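Local coordinates for protein cellobiose 2-epimerase (Ruminococcus albus, PDB 3VW5) that catalyses the reversible conversion of cellobiose to 4-O-beta-D-glucopyranosyl-D-mannose by inverting the C2 centre of the reducing-end sugar, at residues A[7-11]-A[12-16]; A[51-54]-A[55-59]; A[75-78]-A[79-83]; A[333-336]-A[337-341]. The protein carries 2 engineered substitutions. All coordinates share one frame; numbering follows the deposited sequence.

Overall arrangement
The four contacts follow one another along the chain. None closes a long loop, none nests and none crosses, because each joins neighbouring turns of a single helix. Contact 1 lies on helix 2-19, contact 2 on helix 47-64 and contact 3 on helix 67-84. Contact 4 comes far later, on helix 323-340. Three pairs touch in the (alpha/alpha)6 barrel: 1 with 2, 2 with 3 and 1 with 4. L10, I14 and I15 of contact 1 rest on F56 of contact 2. L54 of contact 2 packs against I80 and Y77 of contact 3. E9 and H13 of contact 1 touch I341 of contact 4. Contacts 3 and 4 lie farthest apart, with centres about 33 Å from each other.

Contact 1. Residues A[7-11]-A[12-16]; sequences RQELT and DHIIP
I14 N and I15 N each bond five residues back, so the helix widens here into a pi-type turn. I14 N lies 2.9 Å from E9 O. I15 N lies 3.0 Å from L10 O. E9 O takes a second bond, longer and more bent, from H13 N, which comes from above its carbonyl plane. Just before this, D12 N bonds Q8 O in the ordinary alpha-helical way. P16 has no N-H to give. Its ring CD sits 3.4 Å from T11 O, and the helix is kinked at this point. The axes of the two short segments differ by 28°. Helix 2-19 is part of the (alpha/alpha)6 barrel, and its buried side faces helices 47-64 and 373-385.

One side-chain link on this turn is a His-carboxylate hydrogen bond. E9 and H13 run side by side in the same direction. H13 ND1 gives its hydrogen to E9 OE1 at 2.6 Å. The oxygen lies in the ring plane, at the edge, and is met on its syn side. The carboxylate itself is turned 69° from the ring. E9 leaves the backbone with CG opposite its N and then bends at chi2 (59°), which swings OE1 round to the imidazole. W349 NE1 also bonds OE1, so two donors grip this one oxygen.

On the buried side, L10 CD2 meets I15 CD1 at 3.4 Å. The I14 side chain crosses that of E9 at about a right angle, with I14 CG1 3.9 Å from E9 OE1. L10 and I14 also reach C379 of helix 373-385.

Contact 2. Residues A[51-54]-A[55-59]; sequences SRIL and WFYSN
W55, F56, Y57 and S58 each give their backbone N-H to the carbonyl four residues back, from S51 O to L54 O, as in a regular alpha-helix. S58 adds a side-chain bond. Its OG lies 2.7 Å from L54 O, above the carbonyl plane, while S58 N comes from the opposite face. The hydroxyl is placed there by a first torsion of -52°, which keeps OG beside its own backbone N. L54 CD1 closes in on the same OG at 3.4 Å. Without the hydroxyl, as in an alanine here, L54 O is likely to keep its backbone bond alone, with a small gap beside L54 CD1.

Helix 47-64 lies within the (alpha/alpha)6 barrel and packs against helices 67-84, 109-126 and 373-385. All the touching side chains are buried. I53 and Y57 point the same way, and I53 CG2 meets Y57 CD2 at 3.6 Å. The far end of Y57 is held by N19, whose OD1 is hydrogen-bonded to Y57 OH. F56 CD2 sits over the centre of the Y57 ring. N59 ND2 bonds W55 O at 2.9 Å, is also bonded to S121 OG, and lies over the rim of the indole. W55 stacks on Y117, and R52 makes a cation-pi contact with F114.

Contact 3. Residues A[75-78]-A[79-83]; sequences HAYE and FIKNN
Y77 and K81 form the close-packed part of this turn, and E78 and N82 its more open part. The K81 chain crosses Y77 obliquely. Its CD lies 3.4 Å from Y77 OH, and its NZ comes 3.5 Å from Y77 CE2. A bend at chi3 (75°) turns the lysine end back towards E78. Y77 also stacks on Y122. I80 packs against helix 47-64, where it meets H50, S51 and L54, and F79 stacks on H50. In this way helix 67-84 packs its buried face against its neighbours in the (alpha/alpha)6 barrel.

Towards solvent the contact is polar. The E78 carboxylate works as a fork. OE1 makes a salt bridge to K81 NZ at 2.9 Å, on the syn side but well out of the carboxylate plane. OE2 accepts N82 ND2 at 3.0 Å, from well above that plane. The amide plane of N82 is turned 71° from the carboxylate. K81 NZ has a second salt bridge, to E130. Were E78 a leucine, K81 would probably depend on E130 and the N82 amide would lose its carboxylate partner. The backbone bonds from I80, K81 and N82 are ordinary. The one from F79 N to H75 O is weak.

Contact 4. Residues A[333-336]-A[337-341]; sequences WENI and KEYII
K337 lays its aliphatic chain across the flat face of W333. The two side chains cross at about a right angle. CG of K337 is the bump. It sits 3.8 Å from the centroid of the W333 six-membered ring, 20° off the ring normal, a CH-pi contact. CD follows toward the CE2 and NE1 edge of the indole, and the chain then bends at chi3 (-67°) to carry NZ to E334.

A second set of bumps lies round I336. Its CG2 branch fits against I341 CG1 at 3.7 Å, with I340 CB beside it at 4.1 Å. I341 CD1 also reaches W333 CH2, obliquely, so the isoleucine fills the hollow between I336 and the indole. N335 and Y339 run alongside each other. The amide oxygen OD1 rests at the ring edge, 3.5 Å from Y339 CE2, while N335 ND2 is bonded to S331 O.

The backbone widens here. I336 O takes bonds from both I340 N and I341 N. Helix 323-340 packs on helices 2-19 and 303-318 of the (alpha/alpha)6 barrel.

K337 NZ forms a salt bridge with E334, its bonds to both oxygens weak, the nearer being OE2 at 3.1 Å. Another joins it to E5, whose OE1 takes W333 NE1 as well, and E334 also pairs with K330. With acidic partners on two helices, K337 is likely to stay charged and to tie helix 323-340 to helix 2-19.

Contact 1. Residues A[7-11]-A[12-16]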
# COMPACT_ATOMS: atom_id res chain seq x y z
N ARG A 7 -6.87 -3.78 17.91
CA ARG A 7 -5.71 -4.55 18.35
C ARG A 7 -6.06 -6.03 18.40
O ARG A 7 -5.24 -6.90 18.08
CB ARG A 7 -5.23 -4.06 19.72
CG ARG A 7 -3.89 -4.65 20.17
CD ARG A 7 -3.47 -4.13 21.55
NE ARG A 7 -2.13 -3.52 21.57
CZ ARG A 7 -0.99 -4.21 21.67
NH1 ARG A 7 -1.03 -5.54 21.74
NH2 ARG A 7 0.19 -3.57 21.70
N GLN A 8 -7.31 -6.31 18.77
CA GLN A 8 -7.82 -7.68 18.83
C GLN A 8 -7.97 -8.29 17.44
O GLN A 8 -7.64 -9.47 17.21
CB GLN A 8 -9.17 -7.69 19.52
CG GLN A 8 -9.14 -8.27 20.90
CD GLN A 8 -10.30 -9.22 21.14
OE1 GLN A 8 -10.60 -10.07 20.30
NE2 GLN A 8 -10.97 -9.06 22.28
N GLU A 9 -8.49 -7.48 16.52
CA GLU A 9 -8.66 -7.90 15.14
C GLU A 9 -7.30 -8.25 14.52
O GLU A 9 -7.15 -9.24 13.81
CB GLU A 9 -9.38 -6.82 14.33
CG GLU A 9 -9.55 -7.16 12.86
CD GLU A 9 -10.33 -8.45 12.65
OE1 GLU A 9 -10.14 -9.09 11.59
OE2 GLU A 9 -11.12 -8.80 13.54
N LEU A 10 -6.29 -7.44 14.83
CA LEU A 10 -4.94 -7.73 14.38
C LEU A 10 -4.40 -9.02 15.00
O LEU A 10 -3.97 -9.92 14.27
CB LEU A 10 -4.01 -6.55 14.68
CG LEU A 10 -2.64 -6.43 13.99
CD1 LEU A 10 -1.58 -6.19 15.03
CD2 LEU A 10 -2.27 -7.60 13.09
N THR A 11 -4.42 -9.11 16.34
CA THR A 11 -3.78 -10.23 17.03
C THR A 11 -4.55 -11.56 17.03
O THR A 11 -3.92 -12.63 17.06
CB THR A 11 -3.41 -9.90 18.48
OG1 THR A 11 -4.60 -9.77 19.27
CG2 THR A 11 -2.57 -8.62 18.55
N ASP A 12 -5.88 -11.51 17.01
CA ASP A 12 -6.65 -12.76 17.12
C ASP A 12 -7.24 -13.22 15.81
O ASP A 12 -7.61 -14.39 15.68
CB ASP A 12 -7.75 -12.66 18.18
CG ASP A 12 -7.21 -12.32 19.56
OD1 ASP A 12 -6.08 -12.77 19.89
OD2 ASP A 12 -7.90 -11.59 20.31
N HIS A 13 -7.34 -12.32 14.84
CA HIS A 13 -7.94 -12.67 13.55
C HIS A 13 -6.95 -12.64 12.38
O HIS A 13 -6.73 -13.65 11.72
CB HIS A 13 -9.18 -11.80 13.26
CG HIS A 13 -10.05 -12.36 12.18
ND1 HIS A 13 -10.67 -11.56 11.23
CD2 HIS A 13 -10.40 -13.64 11.88
CE1 HIS A 13 -11.36 -12.33 10.40
NE2 HIS A 13 -11.21 -13.59 10.78
N ILE A 14 -6.36 -11.48 12.14
CA ILE A 14 -5.49 -11.27 10.98
C ILE A 14 -4.20 -12.10 11.03
O ILE A 14 -3.91 -12.86 10.11
CB ILE A 14 -5.17 -9.78 10.78
CG1 ILE A 14 -6.44 -9.01 10.41
CG2 ILE A 14 -4.13 -9.59 9.72
CD1 ILE A 14 -6.25 -7.49 10.35
N ILE A 15 -3.43 -11.94 12.10
CA ILE A 15 -2.14 -12.65 12.19
C ILE A 15 -2.31 -14.18 12.12
O ILE A 15 -1.64 -14.85 11.32
CB ILE A 15 -1.35 -12.22 13.43
CG1 ILE A 15 -0.69 -10.86 13.18
CG2 ILE A 15 -0.32 -13.28 13.79
CD1 ILE A 15 -0.40 -10.08 14.44
N PRO A 16 -3.21 -14.73 12.95
CA PRO A 16 -3.44 -16.17 12.88
C PRO A 16 -3.81 -16.63 11.45
O PRO A 16 -3.33 -17.67 11.01
CB PRO A 16 -4.62 -16.38 13.83
CG PRO A 16 -4.54 -15.25 14.78
CD PRO A 16 -4.03 -14.09 14.00

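Contact 2. Residues A[51-54]-A[55-59]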
# COMPACT_ATOMS: atom_id res chain seq x y z
N SER A 51 6.24 -8.95 -0.85
CA SER A 51 6.80 -7.77 -0.22
C SER A 51 5.85 -7.24 0.83
O SER A 51 6.28 -6.80 1.89
CB SER A 51 7.13 -6.71 -1.26
OG SER A 51 8.13 -7.20 -2.13
N ARG A 52 4.55 -7.29 0.55
CA ARG A 52 3.56 -6.79 1.50
C ARG A 52 3.47 -7.66 2.76
O ARG A 52 3.32 -7.14 3.89
CB ARG A 52 2.21 -6.62 0.83
CG ARG A 52 2.21 -5.48 -0.15
CD ARG A 52 1.02 -5.50 -1.09
NE ARG A 52 0.81 -4.20 -1.72
CZ ARG A 52 -0.27 -3.86 -2.42
NH1 ARG A 52 -1.26 -4.73 -2.60
NH2 ARG A 52 -0.36 -2.65 -2.94
N ILE A 53 3.59 -8.97 2.58
CA ILE A 53 3.68 -9.87 3.71
C ILE A 53 4.95 -9.55 4.52
O ILE A 53 4.88 -9.36 5.74
CB ILE A 53 3.62 -11.33 3.27
CG1 ILE A 53 2.25 -11.60 2.67
CG2 ILE A 53 3.89 -12.28 4.44
CD1 ILE A 53 2.16 -12.91 1.88
N LEU A 54 6.09 -9.45 3.83
CA LEU A 54 7.36 -9.07 4.47
C LEU A 54 7.20 -7.76 5.24
O LEU A 54 7.55 -7.68 6.42
CB LEU A 54 8.51 -8.96 3.46
CG LEU A 54 9.87 -8.51 4.02
CD1 LEU A 54 10.24 -9.27 5.29
CD2 LEU A 54 11.00 -8.61 3.01
N TRP A 55 6.63 -6.75 4.60
CA TRP A 55 6.40 -5.51 5.31
C TRP A 55 5.54 -5.74 6.55
O TRP A 55 5.79 -5.18 7.62
CB TRP A 55 5.76 -4.43 4.42
CG TRP A 55 5.52 -3.18 5.24
CD1 TRP A 55 6.39 -2.14 5.41
CD2 TRP A 55 4.37 -2.88 6.05
NE1 TRP A 55 5.84 -1.20 6.25
CE2 TRP A 55 4.61 -1.63 6.67
CE3 TRP A 55 3.17 -3.54 6.32
CZ2 TRP A 55 3.69 -1.04 7.53
CZ3 TRP A 55 2.26 -2.95 7.18
CH2 TRP A 55 2.52 -1.72 7.77
N PHE A 56 4.52 -6.57 6.40
CA PHE A 56 3.53 -6.77 7.44
C PHE A 56 4.10 -7.47 8.66
O PHE A 56 3.89 -7.02 9.79
CB PHE A 56 2.38 -7.61 6.91
CG PHE A 56 1.49 -8.14 7.98
CD1 PHE A 56 0.61 -7.32 8.63
CD2 PHE A 56 1.56 -9.47 8.35
CE1 PHE A 56 -0.21 -7.80 9.61
CE2 PHE A 56 0.73 -9.97 9.32
CZ PHE A 56 -0.16 -9.13 9.96
N TYR A 57 4.82 -8.56 8.44
CA TYR A 57 5.39 -9.26 9.58
C TYR A 57 6.46 -8.43 10.24
O TYR A 57 6.49 -8.31 11.47
CB TYR A 57 5.91 -10.64 9.18
CG TYR A 57 4.80 -11.67 9.16
CD1 TYR A 57 4.05 -11.94 10.31
CD2 TYR A 57 4.51 -12.37 8.00
CE1 TYR A 57 3.05 -12.88 10.30
CE2 TYR A 57 3.50 -13.31 7.98
CZ TYR A 57 2.77 -13.56 9.13
OH TYR A 57 1.76 -14.50 9.11
N SER A 58 7.33 -7.83 9.42
CA SER A 58 8.36 -6.97 9.99
C SER A 58 7.73 -5.92 10.92
O SER A 58 8.21 -5.70 12.02
CB SER A 58 9.24 -6.33 8.89
OG SER A 58 9.77 -7.31 7.99
N ASN A 59 6.63 -5.32 10.50
CA ASN A 59 6.00 -4.27 11.31
C ASN A 59 5.16 -4.77 12.48
O ASN A 59 5.02 -4.08 13.50
CB ASN A 59 5.19 -3.32 10.44
CG ASN A 59 6.05 -2.27 9.78
OD1 ASN A 59 6.16 -1.15 10.28
ND2 ASN A 59 6.70 -2.65 8.68

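Contact 3. Residues A[75-78]-A[79-83]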
# COMPACT_ATOMS: atom_id res chain seq x y z
N HIS A 75 10.99 -15.59 6.78
CA HIS A 75 10.61 -16.60 5.79
C HIS A 75 10.29 -15.97 4.45
O HIS A 75 10.71 -16.46 3.41
CB HIS A 75 9.41 -17.43 6.27
CG HIS A 75 9.02 -18.54 5.34
ND1 HIS A 75 9.79 -19.67 5.17
CD2 HIS A 75 7.95 -18.69 4.52
CE1 HIS A 75 9.21 -20.47 4.29
NE2 HIS A 75 8.09 -19.90 3.88
N ALA A 76 9.52 -14.88 4.50
CA ALA A 76 9.16 -14.12 3.31
C ALA A 76 10.38 -13.41 2.70
O ALA A 76 10.60 -13.46 1.48
CB ALA A 76 8.05 -13.12 3.64
N TYR A 77 11.15 -12.75 3.55
CA TYR A 77 12.41 -12.15 3.12
C TYR A 77 13.27 -13.11 2.30
O TYR A 77 13.76 -12.76 1.21
CB TYR A 77 13.20 -11.65 4.33
CG TYR A 77 14.64 -11.30 4.04
CD1 TYR A 77 14.96 -10.13 3.37
CD2 TYR A 77 15.68 -12.13 4.46
CE1 TYR A 77 16.29 -9.79 3.12
CE2 TYR A 77 17.01 -11.81 4.21
CZ TYR A 77 17.30 -10.64 3.54
OH TYR A 77 18.61 -10.29 3.28
N GLU A 78 13.46 -14.33 2.80
CA GLU A 78 14.31 -15.28 2.09
C GLU A 78 13.75 -15.54 0.70
O GLU A 78 14.48 -15.60 -0.29
CB GLU A 78 14.46 -16.58 2.87
CG GLU A 78 15.45 -16.48 4.04
CD GLU A 78 16.91 -16.58 3.60
OE1 GLU A 78 17.69 -15.67 3.96
OE2 GLU A 78 17.28 -17.57 2.90
N PHE A 79 12.43 -15.67 0.62
CA PHE A 79 11.80 -15.93 -0.66
C PHE A 79 12.11 -14.80 -1.65
O PHE A 79 12.43 -15.07 -2.81
CB PHE A 79 10.29 -16.12 -0.49
CG PHE A 79 9.60 -16.56 -1.74
CD1 PHE A 79 9.71 -17.88 -2.18
CD2 PHE A 79 8.86 -15.65 -2.49
CE1 PHE A 79 9.08 -18.29 -3.35
CE2 PHE A 79 8.23 -16.05 -3.66
CZ PHE A 79 8.34 -17.37 -4.09
N ILE A 80 12.05 -13.55 -1.18
CA ILE A 80 12.27 -12.40 -2.05
C ILE A 80 13.73 -12.32 -2.52
O ILE A 80 14.02 -12.30 -3.73
CB ILE A 80 11.87 -11.08 -1.35
CG1 ILE A 80 10.36 -11.00 -1.20
CG2 ILE A 80 12.39 -9.86 -2.12
CD1 ILE A 80 9.91 -9.90 -0.26
N LYS A 81 14.64 -12.29 -1.55
CA LYS A 81 16.07 -12.28 -1.82
C LYS A 81 16.52 -13.39 -2.77
O LYS A 81 17.24 -13.14 -3.73
CB LYS A 81 16.84 -12.36 -0.50
CG LYS A 81 18.35 -12.37 -0.65
CD LYS A 81 19.02 -12.41 0.71
CE LYS A 81 18.91 -13.79 1.34
NZ LYS A 81 19.50 -13.80 2.71
N ASN A 82 16.07 -14.61 -2.53
CA ASN A 82 16.57 -15.75 -3.30
C ASN A 82 15.86 -16.03 -4.62
O ASN A 82 16.36 -16.80 -5.43
CB ASN A 82 16.59 -17.03 -2.44
CG ASN A 82 17.36 -16.84 -1.13
OD1 ASN A 82 18.34 -16.10 -1.07
ND2 ASN A 82 16.91 -17.51 -0.08
N ASN A 83 14.71 -15.41 -4.86
CA ASN A 83 13.98 -15.70 -6.10
C ASN A 83 13.51 -14.46 -6.82
O ASN A 83 13.46 -14.44 -8.04
CB ASN A 83 12.77 -16.62 -5.85
CG ASN A 83 13.15 -17.98 -5.29
OD1 ASN A 83 13.00 -18.23 -4.10
ND2 ASN A 83 13.65 -18.87 -6.16

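Contact 4. Residues A[333-336]-A[337-341]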
# COMPACT_ATOMS: atom_id res chain seq x y z
N TRP A 333 -14.70 2.19 10.74
CA TRP A 333 -14.36 0.98 11.49
C TRP A 333 -15.61 0.17 11.88
O TRP A 333 -15.65 -1.05 11.69
CB TRP A 333 -13.53 1.33 12.72
CG TRP A 333 -13.39 0.22 13.68
CD1 TRP A 333 -13.78 0.22 14.98
CD2 TRP A 333 -12.81 -1.07 13.42
NE1 TRP A 333 -13.48 -0.99 15.55
CE2 TRP A 333 -12.89 -1.80 14.62
CE3 TRP A 333 -12.24 -1.66 12.30
CZ2 TRP A 333 -12.42 -3.10 14.73
CZ3 TRP A 333 -11.76 -2.96 12.40
CH2 TRP A 333 -11.86 -3.67 13.62
N GLU A 334 -16.62 0.84 12.43
CA GLU A 334 -17.86 0.16 12.80
C GLU A 334 -18.38 -0.64 11.61
O GLU A 334 -18.83 -1.79 11.76
CB GLU A 334 -18.91 1.14 13.33
CG GLU A 334 -18.58 1.73 14.71
CD GLU A 334 -18.53 0.69 15.83
OE1 GLU A 334 -17.75 0.89 16.81
OE2 GLU A 334 -19.27 -0.33 15.75
N ASN A 335 -18.30 -0.05 10.42
CA ASN A 335 -18.80 -0.72 9.22
C ASN A 335 -17.87 -1.78 8.65
O ASN A 335 -18.32 -2.73 8.01
CB ASN A 335 -19.22 0.30 8.18
CG ASN A 335 -20.47 1.05 8.58
OD1 ASN A 335 -21.58 0.62 8.31
ND2 ASN A 335 -20.29 2.18 9.26
N ILE A 336 -16.57 -1.65 8.90
CA ILE A 336 -15.64 -2.74 8.63
C ILE A 336 -16.06 -3.98 9.44
O ILE A 336 -16.12 -5.10 8.90
CB ILE A 336 -14.19 -2.35 8.96
CG1 ILE A 336 -13.66 -1.34 7.95
CG2 ILE A 336 -13.28 -3.57 8.99
CD1 ILE A 336 -12.31 -0.77 8.34
N LYS A 337 -16.38 -3.79 10.71
CA LYS A 337 -16.78 -4.91 11.57
C LYS A 337 -18.06 -5.58 11.08
O LYS A 337 -18.13 -6.81 10.97
CB LYS A 337 -17.01 -4.43 13.02
CG LYS A 337 -15.77 -4.00 13.77
CD LYS A 337 -16.06 -3.79 15.25
CE LYS A 337 -16.98 -2.61 15.49
NZ LYS A 337 -17.25 -2.42 16.93
N GLU A 338 -19.08 -4.77 10.80
CA GLU A 338 -20.37 -5.31 10.44
C GLU A 338 -20.38 -6.03 9.10
O GLU A 338 -21.00 -7.09 8.97
CB GLU A 338 -21.43 -4.22 10.44
CG GLU A 338 -22.84 -4.77 10.60
CD GLU A 338 -23.87 -3.68 10.87
OE1 GLU A 338 -25.10 -3.95 10.67
OE2 GLU A 338 -23.46 -2.57 11.28
N TYR A 339 -19.66 -5.48 8.13
CA TYR A 339 -19.84 -5.86 6.73
C TYR A 339 -18.61 -6.34 5.99
O TYR A 339 -18.74 -6.99 4.96
CB TYR A 339 -20.36 -4.68 5.95
CG TYR A 339 -21.68 -4.15 6.44
CD1 TYR A 339 -22.77 -5.01 6.61
CD2 TYR A 339 -21.83 -2.80 6.74
CE1 TYR A 339 -23.99 -4.52 7.05
CE2 TYR A 339 -23.04 -2.31 7.18
CZ TYR A 339 -24.12 -3.17 7.34
OH TYR A 339 -25.33 -2.66 7.76
N ILE A 340 -17.42 -5.97 6.47
CA ILE A 340 -16.19 -6.26 5.73
C ILE A 340 -15.41 -7.44 6.30
O ILE A 340 -14.83 -8.23 5.56
CB ILE A 340 -15.30 -5.03 5.68
CG1 ILE A 340 -15.97 -3.93 4.87
CG2 ILE A 340 -13.96 -5.38 5.08
CD1 ILE A 340 -16.13 -4.28 3.40
N ILE A 341 -15.38 -7.55 7.62
CA ILE A 341 -14.70 -8.66 8.29
C ILE A 341 -15.47 -9.97 8.13
O ILE A 341 -16.66 -10.04 8.42
CB ILE A 341 -14.52 -8.34 9.79
CG1 ILE A 341 -13.57 -7.16 9.97
CG2 ILE A 341 -13.99 -9.54 10.54
CD1 ILE A 341 -13.39 -6.75 11.40